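Local coordinates for protein putative acyl-CoA thioester hydrolase HI0827 (Haemophilus influenzae, PDB 1YLI) that probably hydrolyses a broad range of acyl-coenzyme A thioesters, working as a hexamer of hot-dog-fold subunits that bind coenzyme A, at residues V58-V63 with F119-V124; S90-K95 with R131-E136. All blocks are in the same frame, centred on the assembly; numbering follows the deposited sequence.

Contact 1: V58-V63 with F119-V124; sequences VVTVAV and FTFVAV. With COA (coenzyme A), chain H.
Val59 and Val122 form an antiparallel hydrogen-bonded pair, Val59 N reaching Val122 O at 2.9 Å and Val122 N reaching Val59 O at 2.8 Å, and beyond it the register slips by one residue in a classic beta bulge. There Thr120 O accepts two bonds, from Val61 N at 2.8 Å and from Ala62 N at 3.3 Å, both in the carbonyl plane. The Thr120 N bond to Ala62 O restores the pairing. Val61, the first of the two bulge residues facing Thr120, meets Val122, their side chains crossing at about a right angle with Val61 CG1 3.5 Å from Val122 CG2. Coenzyme A lies against the face carrying Val59, Ala62, Thr120 and Val122; its N4P donates to Thr60 O (2.8 Å), while Ala62 CB meets the adenine at N1A. On the other face, Val63 CG1, anti to the backbone N (chi1 -157°), sits over the Phe119 ring, 3.4 Å from its centroid and 14° off the normal, a CH-pi contact. Phe121 lies alongside Thr60, whose OG1 is hydrogen-bonded to Asp43. Phe119 and Phe121 also pack on helix 35-54, at Met42 and Ala47 respectively. Strand 111-123 is flanked by strand 91-101 and strand 58-67, and at Ala62 and Val63 the sheet continues antiparallel into a strand of the second subunit.

Contact 2: S90-K95 with R131-E136; sequences SSIKIK and RTIPRE. With COA (coenzyme A), chain H.
Ser90 and Ser91 both turn OG into the position between backbone N and carbonyl carbon (chi1 68° and 75°), which sets each hydroxyl beside its own N-H and aims both groups at the 3'-phosphate of coenzyme A. Across the contact, Ile133 holds CG1 anti to its carbonyl carbon (chi1 -62°) and extends CD1 to the start of strand 91-101. This methyl does most of the touching: Ile133 CD1 lies 3.5 Å from Ile92 CG1, tighter than usual for two carbons. On the main chain, Ile133 CD1 is 3.7 Å from Ser90 C. The two isoleucine side chains cross obliquely. Arg131 joins through its backbone, its O lying close to Ser90 CB, whereas its guanidinium group turns elsewhere, with NE hydrogen-bonded to Val124 O, NH1 to Ala54 O and NH2 to Arg57 O. Three hydrogen bonds to main-chain oxygens hold that group and probably help to anchor the loop that carries Ile133.

The phosphate is shared between the serines. O9A accepts from Ser90 N at 3.0 Å and Ser90 OG at 2.9 Å; O8A accepts from Ser91 N at 3.2 Å and, most closely, from Ser91 OG at 2.7 Å. Each of these oxygens is therefore gripped by one main-chain and one side-chain donor of a single residue, an arrangement that would help stabilise its negative charge. Ile133 also packs on Val87, and Ile92 on Ile53. The whole is a phosphate-binding site at the beginning of a sheet strand, part of the coenzyme A pocket of this hot-dog thioesterase.

Contacts 1 and 2 are both mainly buried and serve one coenzyme A molecule from neighbouring strands; contact 1 lies deeper, its centre about 13 Å from that of the chain against about 17 Å for contact 2. In 58-63 with 119-124, two strands pair through main-chain bonds and bury 585 Å²; in 90-95 with 131-136, a strand start meets an irregular loop, burying 189 Å² through van der Waals touches. Contact 1 offers the ligand chiefly aliphatic surface and one carbonyl acceptor, contact 2 donors for a phosphate. Ala123 joins them, its N probably hydrogen-bonded to Ser90 O (2.8 Å) and its O to Arg131 N (2.8 Å), while Phe121 packs on Ile94.

Contact 1: V58-V63 with F119-V124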
loop_
_atom_site.group_PDB
_atom_site.type_symbol
_atom_site.label_atom_id
_atom_site.label_comp_id
_atom_site.label_asym_id
_atom_site.label_seq_id
_atom_site.Cartn_x
_atom_site.Cartn_y
_atom_site.Cartn_z
ATOM N N VAL B 58 -8.373 -19.995 -11.325
ATOM C CA VAL B 58 -9.546 -20.344 -10.540
ATOM C C VAL B 58 -10.197 -19.072 -10.049
ATOM O O VAL B 58 -9.506 -18.065 -9.852
ATOM C CB VAL B 58 -9.256 -21.285 -9.328
ATOM C CG1 VAL B 58 -8.723 -22.629 -9.794
ATOM C CG2 VAL B 58 -8.295 -20.648 -8.350
ATOM N N VAL B 59 -11.519 -19.106 -9.867
ATOM C CA VAL B 59 -12.251 -18.005 -9.226
ATOM C C VAL B 59 -13.056 -18.525 -8.052
ATOM O O VAL B 59 -13.416 -19.713 -7.998
ATOM C CB VAL B 59 -13.217 -17.276 -10.212
ATOM C CG1 VAL B 59 -12.420 -16.573 -11.329
ATOM C CG2 VAL B 59 -14.237 -18.252 -10.823
ATOM N N THR B 60 -13.354 -17.630 -7.117
ATOM C CA THR B 60 -14.210 -17.961 -5.979
ATOM C C THR B 60 -15.680 -17.858 -6.320
ATOM O O THR B 60 -16.133 -16.788 -6.756
ATOM C CB THR B 60 -13.924 -16.988 -4.811
ATOM O OG1 THR B 60 -12.527 -17.028 -4.528
ATOM C CG2 THR B 60 -14.706 -17.409 -3.556
ATOM N N VAL B 61 -16.445 -18.941 -6.104
ATOM C CA VAL B 61 -17.910 -18.842 -6.265
ATOM C C VAL B 61 -18.714 -18.855 -4.950
ATOM O O VAL B 61 -19.828 -18.373 -4.921
ATOM C CB VAL B 61 -18.528 -19.899 -7.234
ATOM C CG1 VAL B 61 -17.962 -19.694 -8.614
ATOM C CG2 VAL B 61 -18.292 -21.377 -6.708
ATOM N N ALA B 62 -18.183 -19.443 -3.886
ATOM C CA ALA B 62 -18.949 -19.499 -2.653
ATOM C C ALA B 62 -18.018 -19.531 -1.471
ATOM O O ALA B 62 -16.863 -19.911 -1.599
ATOM C CB ALA B 62 -19.894 -20.701 -2.654
ATOM N N VAL B 63 -18.517 -19.091 -0.317
ATOM C CA VAL B 63 -17.822 -19.277 0.959
ATOM C C VAL B 63 -18.899 -19.616 1.956
ATOM O O VAL B 63 -19.997 -19.020 1.937
ATOM C CB VAL B 63 -17.100 -17.999 1.459
ATOM C CG1 VAL B 63 -15.929 -18.368 2.454
ATOM C CG2 VAL B 63 -16.587 -17.291 0.327
ATOM N N PHE B 119 -14.143 -22.781 1.245
ATOM C CA PHE B 119 -14.270 -22.002 0.040
ATOM C C PHE B 119 -14.536 -22.915 -1.143
ATOM O O PHE B 119 -13.898 -23.968 -1.263
ATOM C CB PHE B 119 -12.974 -21.216 -0.201
ATOM C CG PHE B 119 -12.817 -20.020 0.697
ATOM C CD1 PHE B 119 -12.452 -20.178 2.032
ATOM C CD2 PHE B 119 -13.039 -18.752 0.219
ATOM C CE1 PHE B 119 -12.331 -19.072 2.879
ATOM C CE2 PHE B 119 -12.902 -17.662 1.047
ATOM C CZ PHE B 119 -12.545 -17.825 2.390
ATOM N N THR B 120 -15.464 -22.503 -2.016
ATOM C CA THR B 120 -15.660 -23.179 -3.286
ATOM C C THR B 120 -15.091 -22.357 -4.427
ATOM O O THR B 120 -15.513 -21.205 -4.649
ATOM C CB THR B 120 -17.122 -23.472 -3.565
ATOM O OG1 THR B 120 -17.645 -24.163 -2.434
ATOM C CG2 THR B 120 -17.248 -24.386 -4.798
ATOM N N PHE B 121 -14.122 -22.950 -5.125
ATOM C CA PHE B 121 -13.492 -22.315 -6.267
ATOM C C PHE B 121 -13.891 -23.063 -7.528
ATOM O O PHE B 121 -14.255 -24.248 -7.477
ATOM C CB PHE B 121 -11.976 -22.367 -6.165
ATOM C CG PHE B 121 -11.412 -21.708 -4.943
ATOM C CD1 PHE B 121 -11.145 -20.338 -4.936
ATOM C CD2 PHE B 121 -11.085 -22.457 -3.812
ATOM C CE1 PHE B 121 -10.599 -19.739 -3.823
ATOM C CE2 PHE B 121 -10.525 -21.853 -2.683
ATOM C CZ PHE B 121 -10.299 -20.487 -2.690
ATOM N N VAL B 122 -13.822 -22.372 -8.667
ATOM C CA VAL B 122 -14.161 -22.964 -9.961
ATOM C C VAL B 122 -12.995 -22.697 -10.911
ATOM O O VAL B 122 -12.506 -21.569 -10.995
ATOM C CB VAL B 122 -15.470 -22.393 -10.551
ATOM C CG1 VAL B 122 -15.703 -22.927 -11.977
ATOM C CG2 VAL B 122 -16.678 -22.773 -9.699
ATOM N N ALA B 123 -12.556 -23.742 -11.609
ATOM C CA ALA B 123 -11.513 -23.633 -12.606
ATOM C C ALA B 123 -12.120 -22.962 -13.830
ATOM O O ALA B 123 -13.156 -23.414 -14.335
ATOM C CB ALA B 123 -10.951 -25.055 -12.949
ATOM N N VAL B 124 -11.504 -21.869 -14.289
ATOM C CA VAL B 124 -12.037 -21.105 -15.422
ATOM C C VAL B 124 -10.989 -20.923 -16.493
ATOM O O VAL B 124 -9.806 -21.076 -16.218
ATOM C CB VAL B 124 -12.553 -19.715 -15.009
ATOM C CG1 VAL B 124 -13.878 -19.840 -14.258
ATOM C CG2 VAL B 124 -11.519 -18.947 -14.192
HETATM N N1A COA H . -22.205 -22.703 -4.600
HETATM C C2A COA H . -21.388 -23.817 -4.643
HETATM N N3A COA H . -21.000 -24.310 -5.881
HETATM C C4A COA H . -21.396 -23.689 -7.038
HETATM C C5A COA H . -22.217 -22.569 -6.991
HETATM C C6A COA H . -22.615 -22.073 -5.764
HETATM N N6A COA H . -23.221 -20.886 -5.733
HETATM N N7A COA H . -22.466 -22.145 -8.251
HETATM C C8A COA H . -21.837 -22.986 -9.102
HETATM N N9A COA H . -21.174 -23.942 -8.371
HETATM C C1B COA H . -20.401 -25.044 -8.928
HETATM C C2B COA H . -21.244 -25.944 -9.832
HETATM O O2B COA H . -21.908 -26.963 -9.127
HETATM C C3B COA H . -20.230 -26.467 -10.838
HETATM O O3B COA H . -19.635 -27.621 -10.299
HETATM P P3B COA H . -18.914 -28.831 -11.066
HETATM O O7A COA H . -19.970 -29.857 -11.286
HETATM O O8A COA H . -17.869 -29.393 -10.146
HETATM O O9A COA H . -18.255 -28.429 -12.364
HETATM C C4B COA H . -19.218 -25.324 -10.918
HETATM O O4B COA H . -19.460 -24.474 -9.799
HETATM C C5B COA H . -19.357 -24.534 -12.220
HETATM O O5B COA H . -20.716 -24.159 -12.375
HETATM P P1A COA H . -21.356 -23.926 -13.820
HETATM O O1A COA H . -22.860 -24.087 -13.710
HETATM O O2A COA H . -20.772 -24.868 -14.844
HETATM O O3A COA H . -20.994 -22.409 -14.234
HETATM P P2A COA H . -21.864 -21.183 -13.652
HETATM O O4A COA H . -22.637 -21.677 -12.443
HETATM O O5A COA H . -22.769 -20.587 -14.687
HETATM O O6A COA H . -20.773 -20.116 -13.184
HETATM C CBP COA H . -18.692 -19.217 -12.720
HETATM C CCP COA H . -19.550 -20.461 -12.574
HETATM C CDP COA H . -17.443 -19.391 -11.885
HETATM C CEP COA H . -18.243 -19.130 -14.176
HETATM C CAP COA H . -19.501 -17.956 -12.301
HETATM O OAP COA H . -20.406 -18.142 -11.220
HETATM C C9P COA H . -18.701 -16.682 -12.123
HETATM O O9P COA H . -17.855 -16.242 -13.151
HETATM N N8P COA H . -18.833 -16.004 -10.993
HETATM C C7P COA H . -17.896 -14.945 -10.634
HETATM C C6P COA H . -16.751 -15.505 -9.818
HETATM C C5P COA H . -15.840 -14.404 -9.340
HETATM O O5P COA H . -15.277 -13.647 -10.150
HETATM N N4P COA H . -15.694 -14.337 -8.005
HETATM C C3P COA H . -14.788 -13.455 -7.296
HETATM C C2P COA H . -15.196 -11.979 -7.289
HETATM S S1P COA H . -16.893 -11.668 -7.825
#

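Contact 2: S90-K95 with R131-E136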
loop_
_atom_site.group_PDB
_atom_site.type_symbol
_atom_site.label_atom_id
_atom_site.label_comp_id
_atom_site.label_asym_id
_atom_site.label_seq_id
_atom_site.Cartn_x
_atom_site.Cartn_y
_atom_site.Cartn_z
ATOM N N SER B 90 -15.334 -29.021 -12.552
ATOM C CA SER B 90 -14.564 -27.781 -12.536
ATOM C C SER B 90 -14.471 -27.147 -11.151
ATOM O O SER B 90 -13.771 -26.167 -10.980
ATOM C CB SER B 90 -15.144 -26.784 -13.530
ATOM O OG SER B 90 -16.416 -26.326 -13.120
ATOM N N SER B 91 -15.190 -27.687 -10.177
ATOM C CA SER B 91 -15.205 -27.081 -8.848
ATOM C C SER B 91 -14.230 -27.776 -7.883
ATOM O O SER B 91 -13.944 -28.976 -8.006
ATOM C CB SER B 91 -16.623 -27.084 -8.270
ATOM O OG SER B 91 -16.937 -28.401 -7.849
ATOM N N ILE B 92 -13.764 -27.020 -6.901
ATOM C CA ILE B 92 -12.832 -27.510 -5.889
ATOM C C ILE B 92 -13.188 -26.888 -4.546
ATOM O O ILE B 92 -13.286 -25.671 -4.427
ATOM C CB ILE B 92 -11.357 -27.107 -6.179
ATOM C CG1 ILE B 92 -10.940 -27.500 -7.582
ATOM C CG2 ILE B 92 -10.401 -27.792 -5.201
ATOM C CD1 ILE B 92 -9.472 -27.151 -7.878
ATOM N N LYS B 93 -13.394 -27.727 -3.546
ATOM C CA LYS B 93 -13.737 -27.213 -2.229
ATOM C C LYS B 93 -12.487 -27.285 -1.371
ATOM O O LYS B 93 -11.874 -28.363 -1.264
ATOM C CB LYS B 93 -14.892 -28.009 -1.626
ATOM C CG LYS B 93 -16.219 -27.642 -2.247
ATOM C CD LYS B 93 -17.352 -28.362 -1.588
ATOM C CE LYS B 93 -18.687 -28.007 -2.208
ATOM N NZ LYS B 93 -19.023 -26.575 -1.936
ATOM N N ILE B 94 -12.081 -26.139 -0.821
ATOM C CA ILE B 94 -10.924 -26.084 0.090
ATOM C C ILE B 94 -11.335 -25.551 1.462
ATOM O O ILE B 94 -11.897 -24.438 1.575
ATOM C CB ILE B 94 -9.740 -25.262 -0.516
ATOM C CG1 ILE B 94 -9.127 -26.030 -1.681
ATOM C CG2 ILE B 94 -8.615 -25.013 0.520
ATOM C CD1 ILE B 94 -9.057 -25.174 -2.815
ATOM N N LYS B 95 -11.115 -26.352 2.499
ATOM C CA LYS B 95 -11.273 -25.844 3.872
ATOM C C LYS B 95 -10.011 -25.117 4.345
ATOM O O LYS B 95 -8.929 -25.667 4.282
ATOM C CB LYS B 95 -11.683 -26.958 4.831
ATOM C CG LYS B 95 -12.021 -26.471 6.200
ATOM C CD LYS B 95 -12.726 -27.518 7.021
ATOM C CE LYS B 95 -13.251 -26.911 8.334
ATOM N NZ LYS B 95 -13.800 -28.026 9.191
ATOM N N ARG B 131 -13.958 -24.525 -16.759
ATOM C CA ARG B 131 -13.200 -25.519 -17.535
ATOM C C ARG B 131 -13.028 -26.807 -16.749
ATOM O O ARG B 131 -13.035 -26.804 -15.529
ATOM C CB ARG B 131 -11.830 -24.992 -18.033
ATOM C CG ARG B 131 -10.917 -24.505 -16.941
ATOM C CD ARG B 131 -9.488 -24.151 -17.393
ATOM N NE ARG B 131 -8.842 -23.699 -16.181
ATOM C CZ ARG B 131 -8.144 -24.464 -15.353
ATOM N NH1 ARG B 131 -7.891 -25.741 -15.638
ATOM N NH2 ARG B 131 -7.699 -23.933 -14.220
ATOM N N THR B 132 -12.882 -27.913 -17.460
ATOM C CA THR B 132 -12.738 -29.203 -16.805
ATOM C C THR B 132 -11.338 -29.331 -16.210
ATOM O O THR B 132 -10.332 -29.175 -16.909
ATOM C CB THR B 132 -13.057 -30.342 -17.786
ATOM O OG1 THR B 132 -14.364 -30.128 -18.336
ATOM C CG2 THR B 132 -13.042 -31.695 -17.085
ATOM N N ILE B 133 -11.271 -29.568 -14.907
ATOM C CA ILE B 133 -9.995 -29.873 -14.274
ATOM C C ILE B 133 -9.348 -31.130 -14.874
ATOM O O ILE B 133 -9.997 -32.194 -14.999
ATOM C CB ILE B 133 -10.129 -29.998 -12.753
ATOM C CG1 ILE B 133 -10.593 -28.669 -12.172
ATOM C CG2 ILE B 133 -8.820 -30.469 -12.146
ATOM C CD1 ILE B 133 -11.209 -28.792 -10.811
ATOM N N PRO B 134 -8.074 -31.015 -15.294
ATOM C CA PRO B 134 -7.478 -32.179 -15.960
ATOM C C PRO B 134 -7.213 -33.338 -14.973
ATOM O O PRO B 134 -6.583 -33.145 -13.955
ATOM C CB PRO B 134 -6.182 -31.610 -16.559
ATOM C CG PRO B 134 -5.845 -30.443 -15.720
ATOM C CD PRO B 134 -7.142 -29.871 -15.216
ATOM N N ARG B 135 -7.727 -34.516 -15.288
ATOM C CA ARG B 135 -7.659 -35.693 -14.408
ATOM C C ARG B 135 -6.603 -36.723 -14.818
ATOM O O ARG B 135 -6.303 -37.650 -14.059
ATOM C CB ARG B 135 -9.036 -36.364 -14.327
ATOM C CG ARG B 135 -10.113 -35.458 -13.729
ATOM C CD ARG B 135 -10.945 -36.252 -12.737
ATOM N NE ARG B 135 -11.742 -35.384 -11.871
ATOM C CZ ARG B 135 -12.090 -35.688 -10.622
ATOM N NH1 ARG B 135 -11.706 -36.834 -10.068
ATOM N NH2 ARG B 135 -12.825 -34.853 -9.923
ATOM N N GLU B 136 -6.040 -36.563 -16.010
ATOM C CA GLU B 136 -4.982 -37.451 -16.479
ATOM C C GLU B 136 -3.661 -36.807 -16.128
ATOM O O GLU B 136 -3.431 -35.657 -16.488
ATOM C CB GLU B 136 -5.075 -37.618 -18.003
ATOM C CG GLU B 136 -4.723 -39.035 -18.553
ATOM C CD GLU B 136 -5.878 -40.056 -18.407
ATOM O OE1 GLU B 136 -6.910 -39.685 -17.776
ATOM O OE2 GLU B 136 -5.752 -41.216 -18.922
HETATM N N1A COA H . -22.205 -22.703 -4.600
HETATM C C2A COA H . -21.388 -23.817 -4.643
HETATM N N3A COA H . -21.000 -24.310 -5.881
HETATM C C4A COA H . -21.396 -23.689 -7.038
HETATM C C5A COA H . -22.217 -22.569 -6.991
HETATM C C6A COA H . -22.615 -22.073 -5.764
HETATM N N6A COA H . -23.221 -20.886 -5.733
HETATM N N7A COA H . -22.466 -22.145 -8.251
HETATM C C8A COA H . -21.837 -22.986 -9.102
HETATM N N9A COA H . -21.174 -23.942 -8.371
HETATM C C1B COA H . -20.401 -25.044 -8.928
HETATM C C2B COA H . -21.244 -25.944 -9.832
HETATM O O2B COA H . -21.908 -26.963 -9.127
HETATM C C3B COA H . -20.230 -26.467 -10.838
HETATM O O3B COA H . -19.635 -27.621 -10.299
HETATM P P3B COA H . -18.914 -28.831 -11.066
HETATM O O7A COA H . -19.970 -29.857 -11.286
HETATM O O8A COA H . -17.869 -29.393 -10.146
HETATM O O9A COA H . -18.255 -28.429 -12.364
HETATM C C4B COA H . -19.218 -25.324 -10.918
HETATM O O4B COA H . -19.460 -24.474 -9.799
HETATM C C5B COA H . -19.357 -24.534 -12.220
HETATM O O5B COA H . -20.716 -24.159 -12.375
HETATM P P1A COA H . -21.356 -23.926 -13.820
HETATM O O1A COA H . -22.860 -24.087 -13.710
HETATM O O2A COA H . -20.772 -24.868 -14.844
HETATM O O3A COA H . -20.994 -22.409 -14.234
HETATM P P2A COA H . -21.864 -21.183 -13.652
HETATM O O4A COA H . -22.637 -21.677 -12.443
HETATM O O5A COA H . -22.769 -20.587 -14.687
HETATM O O6A COA H . -20.773 -20.116 -13.184
HETATM C CBP COA H . -18.692 -19.217 -12.720
HETATM C CCP COA H . -19.550 -20.461 -12.574
HETATM C CDP COA H . -17.443 -19.391 -11.885
HETATM C CEP COA H . -18.243 -19.130 -14.176
HETATM C CAP COA H . -19.501 -17.956 -12.301
HETATM O OAP COA H . -20.406 -18.142 -11.220
HETATM C C9P COA H . -18.701 -16.682 -12.123
HETATM O O9P COA H . -17.855 -16.242 -13.151
HETATM N N8P COA H . -18.833 -16.004 -10.993
HETATM C C7P COA H . -17.896 -14.945 -10.634
HETATM C C6P COA H . -16.751 -15.505 -9.818
HETATM C C5P COA H . -15.840 -14.404 -9.340
HETATM O O5P COA H . -15.277 -13.647 -10.150
HETATM N N4P COA H . -15.694 -14.337 -8.005
HETATM C C3P COA H . -14.788 -13.455 -7.296
HETATM C C2P COA H . -15.196 -11.979 -7.289
HETATM S S1P COA H . -16.893 -11.668 -7.825
#